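Local coordinates for protein ORF99 (PDB 3DF6) that is of unknown function but is stable to heat and acid and belongs to a family that includes the anti-CRISPR protein AcrID1, at residues Ile42-Ser48 and Glu60-Asp64; Met70-Glu76 and Ser89-Asp95. The protein carries 2 engineered substitutions. One frame throughout, in Å; residues are numbered along the deposited sequence. Where two conformers were deposited one is given.

In the fold
From the N terminus the chain runs through helix 3-18 and strand 25-34 to helix 35-42, whose last residue, Ile42, opens the first contact. Interaction 1 sets Ile42-Ser48 against Glu60-Asp64, closing the first hairpin over eleven intervening residues. Interaction 2 follows in series: Met70-Glu76 pairs with Ser89-Asp95, and the twelve residues between them complete the second hairpin. The two closures neither nest nor cross. They share one antiparallel sheet in which strands 56-64 and 69-80 are neighbours, with Tyr61 N 2.8 Å from Leu73 O, probably as a hydrogen bond. Strands 47-53 and 25-34 are the outermost, the first beside strand 56-64 and the second beside strand 84-96.

Interaction 1: Ile42-Ser48 and Glu60-Asp64; sequences IGKPDSS and EYSYD
Ile42 lies across the Tyr61 ring at about a right angle, the tight part of the contact. Its CG2, set anti to the backbone N, sits almost centrally over one ring face in a CH-pi contact, 3.6 Å from the centroid, while CD1 reaches the CE2 and OH end of the ring. Pro45 runs alongside Tyr61, with CG 3.6 Å from CD1, and holds CB over the rim of one face of Tyr63. The hydroxyl of Tyr63 donates to Ile42 O, in the plane of the ring, through a very short bond (OH to O, 2.5 Å). Strand pairing starts at a classic beta bulge, where Asp46 and Ser47 both face Ser62: Asp46 N gives Ser62 O a 2.8 Å bond, Ser47 N a weaker one, and Ser62 N returns a straight bond to Ser47 O (2.9 Å).

The solvent side differs. Asp64 N points almost straight at Asp46 OD2 (2.7 Å, 177°), yet the carboxylates stack with planes 14° apart, and Asp46 OD2 is 3.2 Å from Asp64 OD2. A water donating to Asp46 OD1 and Asp64 OD2 may ease the repulsion, and protonation of one in acid might do the same.

Gly43, with positive phi, turns the chain out of helix 35-42 into this hairpin; strand 69-80 flanks strand 56-64 on the side away from strand 47-53, its Lys72 and engineered Met70 touching Ser62.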
loop_
_atom_site.group_PDB
_atom_site.type_symbol
_atom_site.label_atom_id
_atom_site.label_comp_id
_atom_site.label_asym_id
_atom_site.label_seq_id
_atom_site.Cartn_x
_atom_site.Cartn_y
_atom_site.Cartn_z
ATOM N N ILE C 42 -13.625 -5.800 2.082
ATOM C CA ILE C 42 -14.157 -5.023 3.186
ATOM C C ILE C 42 -14.494 -5.839 4.441
ATOM O O ILE C 42 -14.420 -5.315 5.560
ATOM C CB ILE C 42 -15.337 -4.194 2.658
ATOM C CG1 ILE C 42 -14.756 -3.107 1.754
ATOM C CG2 ILE C 42 -16.187 -3.601 3.780
ATOM C CD1 ILE C 42 -15.687 -2.632 0.692
ATOM N N GLY C 43 -14.816 -7.122 4.268
ATOM C CA GLY C 43 -15.075 -7.995 5.409
ATOM C C GLY C 43 -16.323 -7.598 6.170
ATOM O O GLY C 43 -17.332 -7.218 5.574
ATOM N N LYS C 44 -16.248 -7.671 7.497
ATOM C CA LYS C 44 -17.387 -7.364 8.345
ATOM C C LYS C 44 -17.060 -6.171 9.250
ATOM O O LYS C 44 -16.687 -6.363 10.404
ATOM C CB LYS C 44 -17.722 -8.570 9.222
ATOM C CG LYS C 44 -17.939 -9.885 8.475
ATOM C CD LYS C 44 -19.246 -9.894 7.717
ATOM C CE LYS C 44 -19.457 -11.266 7.044
ATOM N NZ LYS C 44 -20.884 -11.480 6.741
ATOM N N PRO C 45 -17.191 -4.934 8.739
ATOM C CA PRO C 45 -16.809 -3.807 9.588
ATOM C C PRO C 45 -17.773 -3.662 10.762
ATOM O O PRO C 45 -18.939 -4.079 10.683
ATOM C CB PRO C 45 -16.926 -2.598 8.663
ATOM C CG PRO C 45 -17.200 -3.131 7.303
ATOM C CD PRO C 45 -17.701 -4.507 7.426
ATOM N N ASP C 46 -17.311 -3.073 11.845
ATOM C CA ASP C 46 -18.209 -2.767 12.962
ATOM C C ASP C 46 -19.079 -1.550 12.731
ATOM O O ASP C 46 -20.105 -1.382 13.390
ATOM C CB ASP C 46 -17.406 -2.619 14.231
ATOM C CG ASP C 46 -16.663 -3.888 14.558
ATOM O OD1 ASP C 46 -17.326 -4.954 14.638
ATOM O OD2 ASP C 46 -15.436 -3.829 14.673
ATOM N N SER C 47 -18.646 -0.705 11.804
ATOM C CA SER C 47 -19.364 0.521 11.419
ATOM C C SER C 47 -19.039 0.869 9.984
ATOM O O SER C 47 -17.953 0.519 9.502
ATOM C CB SER C 47 -18.901 1.698 12.280
ATOM O OG SER C 47 -19.579 1.743 13.513
ATOM N N SER C 48 -19.923 1.621 9.336
ATOM C CA SER C 48 -19.666 2.113 8.007
ATOM C C SER C 48 -20.390 3.415 7.774
ATOM O O SER C 48 -21.408 3.696 8.411
ATOM C CB SER C 48 -20.110 1.082 6.943
ATOM O OG SER C 48 -21.530 1.075 6.819
ATOM N N GLU C 60 -16.302 4.648 4.358
ATOM C CA GLU C 60 -15.411 4.573 5.492
ATOM C C GLU C 60 -15.879 3.410 6.358
ATOM O O GLU C 60 -17.002 3.423 6.842
ATOM C CB GLU C 60 -15.490 5.877 6.267
ATOM C CG GLU C 60 -14.637 5.911 7.515
ATOM C CD GLU C 60 -14.892 7.192 8.307
ATOM O OE1 GLU C 60 -15.369 8.186 7.706
ATOM O OE2 GLU C 60 -14.632 7.203 9.519
ATOM N N TYR C 61 -15.026 2.412 6.519
ATOM C CA TYR C 61 -15.344 1.221 7.304
ATOM C C TYR C 61 -14.466 1.191 8.538
ATOM O O TYR C 61 -13.259 1.325 8.436
ATOM C CB TYR C 61 -15.090 -0.029 6.484
ATOM C CG TYR C 61 -15.846 -0.042 5.168
ATOM C CD1 TYR C 61 -17.226 -0.274 5.135
ATOM C CD2 TYR C 61 -15.185 0.177 3.972
ATOM C CE1 TYR C 61 -17.936 -0.287 3.902
ATOM C CE2 TYR C 61 -15.868 0.156 2.746
ATOM C CZ TYR C 61 -17.231 -0.073 2.722
ATOM O OH TYR C 61 -17.885 -0.095 1.510
ATOM N N SER C 62 -15.084 0.998 9.701
ATOM C CA SER C 62 -14.368 0.992 10.976
ATOM C C SER C 62 -14.357 -0.434 11.560
ATOM O O SER C 62 -15.366 -1.155 11.479
ATOM C CB SER C 62 -15.034 1.999 11.936
ATOM O OG SER C 62 -14.971 3.312 11.365
ATOM N N TYR C 63 -13.213 -0.834 12.135
ATOM C CA TYR C 63 -13.031 -2.174 12.691
ATOM C C TYR C 63 -12.450 -2.012 14.094
ATOM O O TYR C 63 -11.403 -1.358 14.251
ATOM C CB TYR C 63 -12.063 -3.024 11.818
ATOM C CG TYR C 63 -12.410 -3.058 10.326
ATOM C CD1 TYR C 63 -13.043 -4.177 9.766
ATOM C CD2 TYR C 63 -12.127 -1.974 9.492
ATOM C CE1 TYR C 63 -13.370 -4.218 8.409
ATOM C CE2 TYR C 63 -12.451 -2.005 8.133
ATOM C CZ TYR C 63 -13.076 -3.136 7.609
ATOM O OH TYR C 63 -13.394 -3.179 6.269
ATOM N N ASP C 64 -13.118 -2.581 15.101
ATOM C CA ASP C 64 -12.608 -2.537 16.479
ATOM C C ASP C 64 -11.322 -3.367 16.512
ATOM O O ASP C 64 -11.336 -4.528 16.154
ATOM C CB ASP C 64 -13.611 -3.149 17.463
ATOM C CG ASP C 64 -14.975 -2.487 17.419
ATOM O OD1 ASP C 64 -15.060 -1.271 17.105
ATOM O OD2 ASP C 64 -15.971 -3.206 17.720
HETATM O O HOH W 1 -16.351 -6.217 16.603
#

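Interaction 2: Met70-Glu76 and Ser89-Asp95; sequences MKKLFVE and SIKGVND. Engineered in segment 70-76: Met70 (natural residue Ile).
Met70-Glu76 and Ser89-Asp95 are the two arms of an antiparallel beta hairpin, paired in unbroken register from engineered Met70 with Asp95 to Glu76 with Ser89, the axes of these segments coming within 4.7 Å of each other. The hydrogen-bonded pairs are linked in both directions. Phe74 N to Lys91 O is the shortest of these bonds (2.7 Å) and is nearly straight, whereas Ser89 N to Glu76 O is weak. CA-H groups of residues in the non-hydrogen-bonded pairs add a further contact to carbonyls already in use, as where Ile90 CA meets Phe74 O.

Apolar contacts are spread over both faces of the sheet. On the buried face Leu73 CD1 packs against Ile90 CG2 (3.7 Å). Gly92 lies opposite Leu73, and Phe25 of strand 25-34 and Val14 of helix 3-18 touch Leu73 as well. On the other face, Phe74 presents its ring edge to the neighbouring strand, with Lys91 O in the ring plane and CE2 4.3 Å from Val93 CB.

Charged and polar side chains tie together the end of the hairpin away from its turn. The extended chain of Lys72 carries NZ to Asp95 OD2 in a 3.0 Å salt bridge, approaching on the anti side and 30° out of the carboxylate plane. Met70, an engineered selenomethionine, runs alongside Asp95, and a bend at chi3 brings its CE up to the same Asp95 OD2. On the opposite face Lys71 bends at chi2 (-83°), which turns its amine toward Asn94; the main partner of that amine, however, is Asp20, in a salt bridge. Asn94 OD1 is gripped twice: Lys71 NZ meets it on a lone pair in the carbonyl plane at 2.8 Å, and a water that also donates to Met70 O gives it a second bond.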
loop_
_atom_site.group_PDB
_atom_site.type_symbol
_atom_site.label_atom_id
_atom_site.label_comp_id
_atom_site.label_asym_id
_atom_site.label_seq_id
_atom_site.Cartn_x
_atom_site.Cartn_y
_atom_site.Cartn_z
HETATM N N MSE C 70 -8.749 1.542 16.899
HETATM C CA MSE C 70 -9.677 1.289 15.823
HETATM C C MSE C 70 -8.930 1.345 14.491
HETATM O O MSE C 70 -8.038 2.159 14.311
HETATM C CB MSE C 70 -10.780 2.336 15.878
HETATM C CG MSE C 70 -11.383 2.617 14.569
HETATM SE SE MSE C 70 -13.045 3.471 14.839
HETATM C CE MSE C 70 -12.536 5.315 14.625
ATOM N N LYS C 71 -9.273 0.455 13.574
ATOM C CA LYS C 71 -8.728 0.497 12.219
ATOM C C LYS C 71 -9.809 1.071 11.329
ATOM O O LYS C 71 -10.974 0.658 11.431
ATOM C CB LYS C 71 -8.335 -0.901 11.717
ATOM C CG LYS C 71 -7.095 -1.565 12.341
ATOM C CD LYS C 71 -5.815 -1.090 11.690
ATOM C CE LYS C 71 -4.564 -1.655 12.380
ATOM N NZ LYS C 71 -3.392 -1.056 11.686
ATOM N N LYS C 72 -9.446 2.039 10.490
ATOM C CA LYS C 72 -10.401 2.609 9.537
ATOM C C LYS C 72 -9.918 2.414 8.112
ATOM O O LYS C 72 -8.744 2.665 7.799
ATOM C CB LYS C 72 -10.645 4.091 9.784
ATOM C CG LYS C 72 -11.339 4.396 11.145
ATOM C CD LYS C 72 -11.611 5.915 11.227
ATOM C CE LYS C 72 -12.389 6.294 12.471
ATOM N NZ LYS C 72 -12.396 7.797 12.765
ATOM N N LEU C 73 -10.842 1.972 7.270
ATOM C CA LEU C 73 -10.579 1.709 5.858
ATOM C C LEU C 73 -11.453 2.596 4.978
ATOM O O LEU C 73 -12.677 2.593 5.092
ATOM C CB LEU C 73 -10.872 0.231 5.549
ATOM C CG LEU C 73 -10.453 -0.235 4.152
ATOM C CD1 LEU C 73 -8.888 -0.405 4.113
ATOM C CD2 LEU C 73 -11.187 -1.496 3.744
ATOM N N PHE C 74 -10.824 3.373 4.102
ATOM C CA PHE C 74 -11.556 4.205 3.161
ATOM C C PHE C 74 -11.405 3.603 1.769
ATOM O O PHE C 74 -10.282 3.384 1.314
ATOM C CB PHE C 74 -10.983 5.623 3.159
ATOM C CG PHE C 74 -11.104 6.323 4.466
ATOM C CD1 PHE C 74 -12.173 7.178 4.699
ATOM C CD2 PHE C 74 -10.143 6.139 5.474
ATOM C CE1 PHE C 74 -12.304 7.851 5.914
ATOM C CE2 PHE C 74 -10.265 6.797 6.708
ATOM C CZ PHE C 74 -11.359 7.655 6.927
ATOM N N VAL C 75 -12.528 3.348 1.096
ATOM C CA VAL C 75 -12.517 2.785 -0.256
ATOM C C VAL C 75 -13.265 3.739 -1.170
ATOM O O VAL C 75 -14.440 4.022 -0.960
ATOM C CB VAL C 75 -13.169 1.362 -0.337
ATOM C CG1 VAL C 75 -13.052 0.795 -1.748
ATOM C CG2 VAL C 75 -12.523 0.402 0.661
ATOM N N GLU C 76 -12.562 4.264 -2.161
ATOM C CA GLU C 76 -13.152 5.147 -3.138
ATOM C C GLU C 76 -13.472 4.339 -4.399
ATOM O O GLU C 76 -12.588 3.681 -4.952
ATOM C CB GLU C 76 -12.162 6.265 -3.471
ATOM C CG GLU C 76 -12.732 7.388 -4.325
ATOM C CD GLU C 76 -11.637 8.301 -4.901
ATOM O OE1 GLU C 76 -10.452 8.012 -4.683
ATOM O OE2 GLU C 76 -11.964 9.301 -5.570
ATOM N N SER C 89 -9.164 4.199 -5.109
ATOM C CA SER C 89 -8.257 4.382 -3.966
ATOM C C SER C 89 -8.708 3.527 -2.788
ATOM O O SER C 89 -9.915 3.237 -2.649
ATOM C CB SER C 89 -8.207 5.856 -3.545
ATOM O OG SER C 89 -7.210 6.064 -2.553
ATOM N N ILE C 90 -7.738 3.119 -1.963
ATOM C CA ILE C 90 -7.943 2.451 -0.703
ATOM C C ILE C 90 -6.946 3.101 0.289
ATOM O O ILE C 90 -5.773 3.311 -0.054
ATOM C CB ILE C 90 -7.678 0.907 -0.781
ATOM C CG1 ILE C 90 -8.509 0.252 -1.893
ATOM C CG2 ILE C 90 -8.069 0.248 0.567
ATOM C CD1 ILE C 90 -8.235 -1.297 -2.145
ATOM N N LYS C 91 -7.421 3.434 1.491
ATOM C CA LYS C 91 -6.591 4.043 2.521
ATOM C C LYS C 91 -6.924 3.443 3.877
ATOM O O LYS C 91 -8.108 3.294 4.227
ATOM C CB LYS C 91 -6.788 5.555 2.556
ATOM C CG LYS C 91 -5.939 6.310 3.604
ATOM C CD LYS C 91 -6.198 7.824 3.472
ATOM C CE LYS C 91 -5.471 8.663 4.527
ATOM N NZ LYS C 91 -4.013 8.322 4.602
ATOM N N GLY C 92 -5.874 3.097 4.626
ATOM C CA GLY C 92 -6.024 2.479 5.943
ATOM C C GLY C 92 -5.373 3.381 6.971
ATOM O O GLY C 92 -4.213 3.758 6.821
ATOM N N VAL C 93 -6.129 3.716 8.011
ATOM C CA VAL C 93 -5.720 4.675 9.031
ATOM C C VAL C 93 -5.938 4.044 10.415
ATOM O O VAL C 93 -6.880 3.280 10.608
ATOM C CB VAL C 93 -6.583 5.978 8.822
ATOM C CG1 VAL C 93 -6.757 6.787 10.057
ATOM C CG2 VAL C 93 -5.987 6.836 7.703
ATOM N N ASN C 94 -5.094 4.376 11.381
ATOM C CA ASN C 94 -5.317 3.966 12.765
ATOM C C ASN C 94 -5.980 5.095 13.494
ATOM O O ASN C 94 -5.751 6.235 13.142
ATOM C CB ASN C 94 -3.988 3.738 13.454
ATOM C CG ASN C 94 -3.324 2.506 12.981
ATOM O OD1 ASN C 94 -3.986 1.511 12.709
ATOM N ND2 ASN C 94 -2.016 2.551 12.873
ATOM N N ASP C 95 -6.776 4.791 14.514
ATOM C CA ASP C 95 -7.358 5.832 15.343
ATOM C C ASP C 95 -7.478 5.308 16.774
ATOM O O ASP C 95 -7.800 4.130 16.995
ATOM C CB ASP C 95 -8.739 6.197 14.795
ATOM C CG ASP C 95 -9.312 7.514 15.368
ATOM O OD1 ASP C 95 -8.595 8.303 16.034
ATOM O OD2 ASP C 95 -10.521 7.760 15.132
HETATM O O HOH W 2 -5.342 1.020 15.079
HETATM O O HOH W 3 -9.682 5.953 -0.272
#